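Lectin 2 (PDB 4TQJ) recognises non-reducing terminal N-acetylglucosamine as a fungal lectin. Local coordinates at residues T1-V13 and R168-T180. The protein carries 1 engineered substitution. Numbering follows the deposited sequence.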
ATOM      1  N   THR A   1      18.356   2.125  10.395  1.00 18.67           N
ATOM      2  CA  THR A   1      16.977   1.937  10.854  1.00 24.98           C
ATOM      3  C   THR A   1      16.835   0.648  11.648  1.00 25.68           C
ATOM      4  O   THR A   1      17.390  -0.380  11.280  1.00 29.31           O
ATOM      5  CB  THR A   1      15.951   1.885   9.686  1.00 27.60           C
ATOM      6  OG1 THR A   1      15.986   3.106   8.937  1.00 22.01           O
ATOM      7  CG2 THR A   1      14.513   1.665  10.230  1.00 22.72           C
ATOM      8  N   SER A   2      16.089   0.728  12.745  1.00 25.19           N
ATOM      9  CA  SER A   2      15.708  -0.428  13.543  1.00 28.38           C
ATOM     10  C   SER A   2      14.187  -0.373  13.724  1.00 27.22           C
ATOM     11  O   SER A   2      13.650   0.685  14.027  1.00 29.62           O
ATOM     12  CB  SER A   2      16.374  -0.358  14.928  1.00 27.81           C
ATOM     13  OG  SER A   2      17.665  -0.944  14.947  1.00 29.41           O
ATOM     14  N   ASN A   3      13.478  -1.479  13.530  1.00 31.04           N
ATOM     15  CA  ASN A   3      12.077  -1.505  13.962  1.00 27.19           C
ATOM     16  C   ASN A   3      12.017  -1.524  15.493  1.00 23.76           C
ATOM     17  O   ASN A   3      12.718  -2.298  16.128  1.00 19.81           O
ATOM     18  CB  ASN A   3      11.326  -2.686  13.354  1.00 39.94           C
ATOM     19  CG  ASN A   3      10.462  -2.278  12.162  1.00 45.55           C
ATOM     20  OD1 ASN A   3      10.976  -1.784  11.148  1.00 43.01           O
ATOM     21  ND2 ASN A   3       9.143  -2.488  12.278  1.00 35.56           N
ATOM     22  N   VAL A   4      11.216  -0.645  16.084  1.00 20.65           N
ATOM     23  CA  VAL A   4      11.238  -0.452  17.535  1.00 15.38           C
ATOM     24  C   VAL A   4       9.833  -0.256  18.121  1.00 16.62           C
ATOM     25  O   VAL A   4       8.959   0.364  17.508  1.00 14.32           O
ATOM     26  CB  VAL A   4      12.120   0.767  17.922  1.00 22.09           C
ATOM     27  CG1 VAL A   4      11.831   1.208  19.352  1.00 23.30           C
ATOM     28  CG2 VAL A   4      13.613   0.457  17.735  1.00 16.87           C
ATOM     29  N   ILE A   5       9.633  -0.784  19.320  1.00 15.00           N
ATOM     30  CA  ILE A   5       8.350  -0.691  19.997  1.00 15.19           C
ATOM     31  C   ILE A   5       8.562  -0.058  21.360  1.00 12.76           C
ATOM     32  O   ILE A   5       9.322  -0.590  22.166  1.00 12.36           O
ATOM     33  CB  ILE A   5       7.744  -2.087  20.160  1.00 13.35           C
ATOM     34  CG1 ILE A   5       7.372  -2.633  18.781  1.00 17.73           C
ATOM     35  CG2 ILE A   5       6.531  -2.058  21.081  1.00 11.31           C
ATOM     36  CD1 ILE A   5       6.925  -4.057  18.806  1.00 14.13           C
ATOM     37  N   THR A   6       7.920   1.082  21.599  1.00 10.62           N
ATOM     38  CA  THR A   6       8.051   1.796  22.874  1.00 12.75           C
ATOM     39  C   THR A   6       6.690   1.899  23.546  1.00 10.74           C
ATOM     40  O   THR A   6       5.681   1.553  22.949  1.00 13.62           O
ATOM     41  CB  THR A   6       8.666   3.235  22.718  1.00 14.11           C
ATOM     42  OG1 THR A   6       7.714   4.121  22.115  1.00 12.93           O
ATOM     43  CG2 THR A   6       9.942   3.216  21.894  1.00 13.16           C
ATOM     44  N   GLN A   7       6.661   2.351  24.796  1.00  9.80           N
ATOM     45  CA  GLN A   7       5.397   2.561  25.493  1.00 13.51           C
ATOM     46  C   GLN A   7       4.562   3.648  24.817  1.00 14.76           C
ATOM     47  O   GLN A   7       3.352   3.502  24.654  1.00 13.84           O
ATOM     48  CB  GLN A   7       5.650   2.913  26.965  1.00 14.19           C
ATOM     49  CG  GLN A   7       6.424   1.828  27.693  1.00 10.95           C
ATOM     50  CD  GLN A   7       6.731   2.160  29.128  1.00 12.06           C
ATOM     51  OE1 GLN A   7       7.730   1.689  29.670  1.00 11.80           O
ATOM     52  NE2 GLN A   7       5.880   2.975  29.757  1.00 12.37           N
ATOM     53  N   ASP A   8       5.212   4.736  24.417  1.00 13.93           N
ATOM     54  CA  ASP A   8       4.501   5.843  23.783  1.00 16.96           C
ATOM     55  C   ASP A   8       4.114   5.506  22.339  1.00 12.84           C
ATOM     56  O   ASP A   8       3.074   5.926  21.839  1.00 14.87           O
ATOM     57  CB  ASP A   8       5.364   7.108  23.807  1.00 20.61           C
ATOM     58  CG  ASP A   8       5.475   7.709  25.196  1.00 26.16           C
ATOM     59  OD1 ASP A   8       4.610   7.407  26.045  1.00 28.07           O
ATOM     60  OD2 ASP A   8       6.425   8.481  25.447  1.00 31.56           O
ATOM     61  N   LEU A   9       4.972   4.755  21.673  1.00 10.75           N
ATOM     62  CA  LEU A   9       4.736   4.379  20.279  1.00 12.48           C
ATOM     63  C   LEU A   9       4.837   2.872  20.146  1.00 12.04           C
ATOM     64  O   LEU A   9       5.844   2.348  19.691  1.00 13.32           O
ATOM     65  CB  LEU A   9       5.752   5.078  19.372  1.00 12.82           C
ATOM     66  CG  LEU A   9       5.555   6.588  19.263  1.00 17.26           C
ATOM     67  CD1 LEU A   9       6.756   7.266  18.593  1.00 22.20           C
ATOM     68  CD2 LEU A   9       4.270   6.899  18.506  1.00 13.89           C
ATOM     69  N   PRO A  10       3.796   2.161  20.586  1.00 12.58           N
ATOM     70  CA  PRO A  10       3.823   0.700  20.528  1.00 14.73           C
ATOM     71  C   PRO A  10       3.698   0.142  19.104  1.00 13.19           C
ATOM     72  O   PRO A  10       3.988  -1.044  18.888  1.00 14.43           O
ATOM     73  CB  PRO A  10       2.606   0.312  21.371  1.00 11.18           C
ATOM     74  CG  PRO A  10       1.692   1.467  21.228  1.00 12.71           C
ATOM     75  CD  PRO A  10       2.585   2.660  21.257  1.00 12.28           C
ATOM     76  N   ILE A  11       3.271   0.982  18.161  1.00 13.24           N
ATOM     77  CA  ILE A  11       3.076   0.580  16.766  1.00 11.92           C
ATOM     78  C   ILE A  11       4.191   1.135  15.889  1.00 13.30           C
ATOM     79  O   ILE A  11       4.253   2.347  15.644  1.00 14.15           O
ATOM     80  CB  ILE A  11       1.741   1.106  16.203  1.00 14.32           C
ATOM     81  CG1 ILE A  11       0.567   0.616  17.050  1.00 13.77           C
ATOM     82  CG2 ILE A  11       1.573   0.661  14.754  1.00 15.78           C
ATOM     83  CD1 ILE A  11      -0.751   1.234  16.670  1.00 14.06           C
ATOM     84  N   PRO A  12       5.083   0.257  15.420  1.00 14.50           N
ATOM     85  CA  PRO A  12       6.169   0.696  14.542  1.00 17.10           C
ATOM     86  C   PRO A  12       5.589   1.228  13.236  1.00 19.48           C
ATOM     87  O   PRO A  12       4.613   0.679  12.728  1.00 17.21           O
ATOM     88  CB  PRO A  12       6.959  -0.594  14.281  1.00 21.60           C
ATOM     89  CG  PRO A  12       6.549  -1.526  15.358  1.00 19.41           C
ATOM     90  CD  PRO A  12       5.107  -1.200  15.627  1.00 16.74           C
ATOM     91  N   VAL A  13       6.168   2.311  12.736  1.00 18.12           N
ATOM     92  CA  VAL A  13       5.767   2.894  11.477  1.00 16.39           C
ATOM     93  C   VAL A  13       7.010   2.890  10.597  1.00 19.87           C
ATOM     94  O   VAL A  13       8.102   3.216  11.058  1.00 17.76           O
ATOM     95  CB  VAL A  13       5.260   4.330  11.672  1.00 19.49           C
ATOM     96  CG1 VAL A  13       4.946   4.965  10.334  1.00 16.87           C
ATOM     97  CG2 VAL A  13       4.033   4.349  12.601  1.00 16.46           C
ATOM     98  N   ARG A 168       7.864  -0.398  37.434  1.00 13.87           N
ATOM     99  CA  ARG A 168       6.806   0.589  37.610  1.00 16.00           C
ATOM    100  C   ARG A 168       6.743   1.571  36.447  1.00 15.01           C
ATOM    101  O   ARG A 168       7.766   2.099  35.998  1.00 13.96           O
ATOM    102  CB  ARG A 168       7.034   1.391  38.899  1.00 15.86           C
ATOM    103  CG  ARG A 168       7.041   0.560  40.176  1.00 19.98           C
ATOM    104  CD  ARG A 168       5.629   0.083  40.545  1.00 22.37           C
ATOM    105  NE  ARG A 168       5.608  -0.661  41.802  1.00 21.07           N
ATOM    106  CZ  ARG A 168       5.791  -1.975  41.889  1.00 22.17           C
ATOM    107  NH1 ARG A 168       6.008  -2.696  40.798  1.00 14.19           N
ATOM    108  NH2 ARG A 168       5.752  -2.573  43.072  1.00 26.95           N
ATOM    109  N   LEU A 169       5.525   1.844  35.992  1.00 16.08           N
ATOM    110  CA  LEU A 169       5.308   2.803  34.931  1.00 13.51           C
ATOM    111  C   LEU A 169       5.693   4.222  35.320  1.00 15.50           C
ATOM    112  O   LEU A 169       6.016   5.022  34.452  1.00 15.80           O
ATOM    113  CB  LEU A 169       3.864   2.740  34.452  1.00 14.99           C
ATOM    114  CG  LEU A 169       3.606   1.411  33.754  1.00 13.84           C
ATOM    115  CD1 LEU A 169       2.122   1.102  33.735  1.00 16.34           C
ATOM    116  CD2 LEU A 169       4.205   1.441  32.352  1.00 15.64           C
ATOM    117  N   ASP A 170       5.694   4.532  36.619  1.00 15.26           N
ATOM    118  CA  ASP A 170       6.142   5.856  37.051  1.00 15.23           C
ATOM    119  C   ASP A 170       7.656   5.982  37.279  1.00 17.37           C
ATOM    120  O   ASP A 170       8.149   7.063  37.602  1.00 19.01           O
ATOM    121  CB  ASP A 170       5.335   6.360  38.268  1.00 20.99           C
ATOM    122  CG  ASP A 170       5.599   5.563  39.543  1.00 21.92           C
ATOM    123  OD1 ASP A 170       6.269   4.507  39.496  1.00 24.42           O
ATOM    124  OD2 ASP A 170       5.111   5.989  40.609  1.00 25.90           O
ATOM    125  N   ARG A 171       8.398   4.896  37.072  1.00 13.97           N
ATOM    126  CA  ARG A 171       9.825   4.893  37.345  1.00 12.81           C
ATOM    127  C   ARG A 171      10.709   4.381  36.201  1.00 13.23           C
ATOM    128  O   ARG A 171      11.836   4.843  36.031  1.00 13.93           O
ATOM    129  CB  ARG A 171      10.101   4.083  38.620  1.00 13.11           C
ATOM    130  CG  ARG A 171       9.526   4.724  39.884  1.00 20.71           C
ATOM    131  CD  ARG A 171       9.753   3.888  41.145  1.00 17.02           C
ATOM    132  NE  ARG A 171      11.162   3.597  41.375  1.00 19.26           N
ATOM    133  CZ  ARG A 171      12.026   4.435  41.949  1.00 21.28           C
ATOM    134  NH1 ARG A 171      11.631   5.637  42.346  1.00 20.76           N
ATOM    135  NH2 ARG A 171      13.293   4.069  42.110  1.00 18.24           N
ATOM    136  N   HIS A 172      10.176   3.452  35.419  1.00 14.15           N
ATOM    137  CA  HIS A 172      10.969   2.635  34.497  1.00 13.89           C
ATOM    138  C   HIS A 172      10.374   2.608  33.094  1.00 12.02           C
ATOM    139  O   HIS A 172       9.209   2.955  32.903  1.00 14.22           O
ATOM    140  CB  HIS A 172      11.058   1.208  35.050  1.00 14.11           C
ATOM    141  CG  HIS A 172      11.409   1.159  36.507  1.00 12.66           C
ATOM    142  ND1 HIS A 172      10.631   0.506  37.440  1.00 18.84           N
ATOM    143  CD2 HIS A 172      12.427   1.727  37.196  1.00 15.66           C
ATOM    144  CE1 HIS A 172      11.168   0.656  38.639  1.00 16.48           C
ATOM    145  NE2 HIS A 172      12.258   1.393  38.518  1.00 15.49           N
ATOM    146  N   LEU A 173      11.181   2.185  32.124  1.00 10.35           N
ATOM    147  CA  LEU A 173      10.754   2.076  30.735  1.00 11.20           C
ATOM    148  C   LEU A 173      11.052   0.687  30.197  1.00 13.54           C
ATOM    149  O   LEU A 173      12.111   0.128  30.461  1.00 14.15           O
ATOM    150  CB  LEU A 173      11.482   3.102  29.869  1.00  9.64           C
ATOM    151  CG  LEU A 173      11.252   4.569  30.265  1.00 14.35           C
ATOM    152  CD1 LEU A 173      12.306   5.443  29.614  1.00  9.78           C
ATOM    153  CD2 LEU A 173       9.836   5.019  29.874  1.00 11.82           C
ATOM    154  N   ARG A 174      10.123   0.132  29.428  1.00 13.10           N
ATOM    155  CA  ARG A 174      10.345  -1.176  28.843  1.00 12.25           C
ATOM    156  C   ARG A 174       9.984  -1.151  27.369  1.00 11.08           C
ATOM    157  O   ARG A 174       8.836  -0.921  27.016  1.00 11.01           O
ATOM    158  CB  ARG A 174       9.555  -2.250  29.602  1.00 13.84           C
ATOM    159  CG  ARG A 174      10.213  -2.645  30.947  1.00 14.90           C
ATOM    160  CD  ARG A 174       9.209  -3.301  31.896  1.00 12.08           C
ATOM    161  NE  ARG A 174       8.209  -2.331  32.333  1.00 15.97           N
ATOM    162  CZ  ARG A 174       7.161  -2.609  33.106  1.00 15.67           C
ATOM    163  NH1 ARG A 174       6.946  -3.843  33.541  1.00 15.12           N
ATOM    164  NH2 ARG A 174       6.315  -1.645  33.430  1.00 14.68           N
ATOM    165  N   PHE A 175      10.985  -1.384  26.525  1.00 13.16           N
ATOM    166  CA  PHE A 175      10.832  -1.287  25.077  1.00 13.56           C
ATOM    167  C   PHE A 175      11.265  -2.597  24.422  1.00 11.32           C
ATOM    168  O   PHE A 175      11.871  -3.449  25.059  1.00 14.57           O
ATOM    169  CB  PHE A 175      11.712  -0.164  24.504  1.00 13.51           C
ATOM    170  CG  PHE A 175      11.452   1.211  25.072  1.00 11.00           C
ATOM    171  CD1 PHE A 175      12.456   2.178  25.018  1.00 17.60           C
ATOM    172  CD2 PHE A 175      10.223   1.563  25.603  1.00 14.16           C
ATOM    173  CE1 PHE A 175      12.249   3.455  25.504  1.00 13.71           C
ATOM    174  CE2 PHE A 175      10.007   2.844  26.091  1.00 14.62           C
ATOM    175  CZ  PHE A 175      11.027   3.792  26.036  1.00 10.55           C
ATOM    176  N   LEU A 176      10.977  -2.739  23.136  1.00 11.09           N
ATOM    177  CA  LEU A 176      11.456  -3.873  22.363  1.00 13.55           C
ATOM    178  C   LEU A 176      12.230  -3.303  21.185  1.00 12.41           C
ATOM    179  O   LEU A 176      11.758  -2.400  20.522  1.00 12.78           O
ATOM    180  CB  LEU A 176      10.296  -4.724  21.865  1.00 12.96           C
ATOM    181  CG  LEU A 176       9.350  -5.338  22.905  1.00 13.91           C
ATOM    182  CD1 LEU A 176       8.118  -5.945  22.206  1.00  9.58           C
ATOM    183  CD2 LEU A 176      10.080  -6.363  23.768  1.00 13.17           C
ATOM    184  N   ALA A 177      13.436  -3.805  20.958  1.00 15.95           N
ATOM    185  CA  ALA A 177      14.271  -3.325  19.868  1.00 14.97           C
ATOM    186  C   ALA A 177      15.368  -4.334  19.614  1.00 17.22           C
ATOM    187  O   ALA A 177      15.770  -5.052  20.514  1.00 17.87           O
ATOM    188  CB  ALA A 177      14.878  -1.970  20.220  1.00 16.72           C
ATOM    189  N   ASP A 178      15.866  -4.383  18.389  1.00 17.07           N
ATOM    190  CA  ASP A 178      17.014  -5.226  18.113  1.00 20.02           C
ATOM    191  C   ASP A 178      18.282  -4.481  18.490  1.00 16.97           C
ATOM    192  O   ASP A 178      18.701  -3.563  17.779  1.00 16.98           O
ATOM    193  CB  ASP A 178      17.065  -5.621  16.638  1.00 23.13           C
ATOM    194  CG  ASP A 178      18.158  -6.629  16.357  1.00 21.24           C
ATOM    195  OD1 ASP A 178      18.761  -7.126  17.328  1.00 22.16           O
ATOM    196  OD2 ASP A 178      18.415  -6.919  15.175  1.00 25.36           O
ATOM    197  N   VAL A 179      18.872  -4.862  19.622  1.00 17.72           N
ATOM    198  CA  VAL A 179      20.144  -4.291  20.051  1.00 19.18           C
ATOM    199  C   VAL A 179      21.287  -5.293  19.860  1.00 19.70           C
ATOM    200  O   VAL A 179      22.445  -4.897  19.749  1.00 18.42           O
ATOM    201  CB  VAL A 179      20.106  -3.840  21.525  1.00 18.04           C
ATOM    202  CG1 VAL A 179      19.024  -2.794  21.745  1.00 17.48           C
ATOM    203  CG2 VAL A 179      19.865  -5.026  22.442  1.00 21.44           C
ATOM    204  N   THR A 180      20.974  -6.589  19.817  1.00 21.54           N
ATOM    205  CA  THR A 180      22.027  -7.603  19.668  1.00 21.13           C
ATOM    206  C   THR A 180      22.511  -7.727  18.235  1.00 23.24           C
ATOM    207  O   THR A 180      23.595  -8.251  17.989  1.00 29.14           O
ATOM    208  CB  THR A 180      21.585  -9.004  20.115  1.00 22.16           C
ATOM    209  OG1 THR A 180      20.539  -9.472  19.255  1.00 23.57           O
ATOM    210  CG2 THR A 180      21.114  -8.996  21.563  1.00 22.61           C
TER
HETATM  211  O   HOH W   1      15.182  -2.859  16.567  1.00 25.32           O
HETATM  212  O   HOH W   2       7.824   0.596  32.286  1.00 11.16           O
HETATM  213  O   HOH W   3       7.059   4.484  31.992  1.00 16.39           O
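Val4 lays CG2 against Ala177 CB at 3.7 Å, where the N-terminal segment comes alongside strand 173-177. Ile5 pairs antiparallel with Leu176 in a reciprocal, nearly straight pair of backbone hydrogen bonds, Ile5 N to Leu176 O and Leu176 N to Ile5 O, 2.9 Å each; their side chains lie side by side, Ile5 CD1 4.1 Å from Leu176 CD1. Thr6 then sets CB over a face of the Phe175 ring, 3.9 Å from its centroid and displaced toward the rim, a CH-pi contact. With chi1 at 72°, Thr6 OG1 turns back to accept from Leu9 N, an ST motif in the turn Thr6-Leu9, where Thr6 N also bonds to Leu9 O. Gln7, extended beyond CG, passes the CE2 rim of Phe175 at about a right angle, Gln7 CG 4.1 Å from Phe175 CE2, its amide plane 71° from the ring plane. Its OE1 takes Arg174 N at 2.9 Å and a water held by His172 O and Arg174 NH2, while NE2 donates to a second water shared with Leu169 O and His172 O; both ends of the amide are thus fixed. Strand 4-5 adds an inner edge to the blade that continues through 186-190, near the propeller axis, with Ile5 against Tyr119 and Ala121 of strand 117-121 and Val4 against Val232 of strand 230-233.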